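Local coordinates for protein NADP-dependent glyceraldehyde-3-phosphate dehydrogenase (Bacillus halodurans, PDB 3PRL) that probably oxidises glyceraldehyde 3-phosphate to 3-phosphoglycerate without phosphorylation, using NADP+ as the electron acceptor, as a member of the aldehyde dehydrogenase family, at residues I31-P34 / A35-V38. Residues are numbered along the deposited sequence; the frame is centred on the assembly and turned at random.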
loop_
_atom_site.group_PDB
_atom_site.type_symbol
_atom_site.label_atom_id
_atom_site.label_comp_id
_atom_site.label_asym_id
_atom_site.label_seq_id
_atom_site.Cartn_x
_atom_site.Cartn_y
_atom_site.Cartn_z
ATOM N N ILE D 31 -24.536 -4.276 41.004
ATOM C CA ILE D 31 -23.087 -4.218 40.833
ATOM C C ILE D 31 -22.450 -3.586 42.055
ATOM O O ILE D 31 -22.987 -2.628 42.610
ATOM C CB ILE D 31 -22.696 -3.462 39.528
ATOM C CG1 ILE D 31 -23.039 -4.324 38.300
ATOM C CG2 ILE D 31 -21.208 -3.068 39.534
ATOM C CD1 ILE D 31 -22.604 -3.717 36.964
ATOM N N SER D 32 -21.305 -4.124 42.468
ATOM C CA SER D 32 -20.634 -3.635 43.672
ATOM C C SER D 32 -19.165 -3.272 43.445
ATOM O O SER D 32 -18.463 -3.890 42.622
ATOM C CB SER D 32 -20.762 -4.668 44.788
ATOM O OG SER D 32 -22.095 -4.723 45.259
ATOM N N ALA D 33 -18.704 -2.263 44.171
ATOM C CA ALA D 33 -17.291 -1.921 44.187
ATOM C C ALA D 33 -16.558 -3.142 44.742
ATOM O O ALA D 33 -16.929 -3.634 45.802
ATOM C CB ALA D 33 -17.051 -0.691 45.075
ATOM N N PRO D 34 -15.551 -3.666 44.010
ATOM C CA PRO D 34 -14.782 -4.788 44.568
ATOM C C PRO D 34 -13.965 -4.421 45.821
ATOM O O PRO D 34 -13.763 -5.272 46.676
ATOM C CB PRO D 34 -13.819 -5.166 43.429
ATOM C CG PRO D 34 -14.443 -4.655 42.217
ATOM C CD PRO D 34 -15.185 -3.409 42.606
ATOM N N ALA D 35 -13.473 -3.185 45.909
ATOM C CA ALA D 35 -12.624 -2.791 47.034
ATOM C C ALA D 35 -13.424 -2.714 48.334
ATOM O O ALA D 35 -12.889 -3.013 49.407
ATOM C CB ALA D 35 -11.911 -1.455 46.755
ATOM N N SER D 36 -14.708 -2.364 48.206
ATOM C CA SER D 36 -15.598 -2.081 49.327
ATOM C C SER D 36 -16.629 -3.169 49.611
ATOM O O SER D 36 -16.857 -3.535 50.762
ATOM C CB SER D 36 -16.381 -0.794 49.048
ATOM O OG SER D 36 -15.542 0.313 48.801
ATOM N N GLY D 37 -17.282 -3.644 48.555
ATOM C CA GLY D 37 -18.551 -4.358 48.687
ATOM C C GLY D 37 -19.763 -3.422 48.693
ATOM O O GLY D 37 -20.904 -3.883 48.744
ATOM N N VAL D 38 -19.512 -2.108 48.655
ATOM C CA VAL D 38 -20.567 -1.081 48.635
ATOM C C VAL D 38 -21.251 -1.007 47.266
ATOM O O VAL D 38 -20.578 -1.086 46.229
ATOM C CB VAL D 38 -19.996 0.326 49.009
ATOM C CG1 VAL D 38 -21.015 1.436 48.750
ATOM C CG2 VAL D 38 -19.524 0.360 50.472
#
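A33 works from both ends of its backbone to close the turn that links it to V38, just beyond strand 28-32. Its N donates to V38 O at 3.0 Å and its O accepts from G37 N at 2.8 Å; both bonds are fairly straight. The result illustrates how an alpha-turn, here running from A33 to G37, can close a hairpin: A33 pairs with both G37 and V38, as in a G1-type bulge. P34 and A35 have helix-like backbone angles, whereas G37 takes positive phi (87°), where a CB would press against the carbonyl oxygen of S36; hence the glycine.

The methyl of A33 points across the turn, its CB 3.7 Å from V38 O and 4.0 Å from S36 CB, so it packs beside the carbonyl that its own N-H engages. S36 OG, set beside its backbone N by chi1 of -57°, lies 4.1 Å from A33 CB. S32 also faces the returning chain, but its OG stays 3.8 Å from G37 O, a loose approach beside the two backbone bonds. By contrast, the P34 ring and the A35 methyl turn outward from the bend, and the CB of V38 points away from S32 and A33.

Those outward groups meet other loops: P34 touches A100, and A35 rests on P325 and P333. P34 also lies about 7 Å, side chain to side chain, from F162, a residue that contacts NADP+ when the cofactor is bound. The turn joins strand 28-32 to its antiparallel partner 39-44: I31 shares backbone hydrogen bonds with L40 and G41 and packs on I43, while the A33 methyl touches L40.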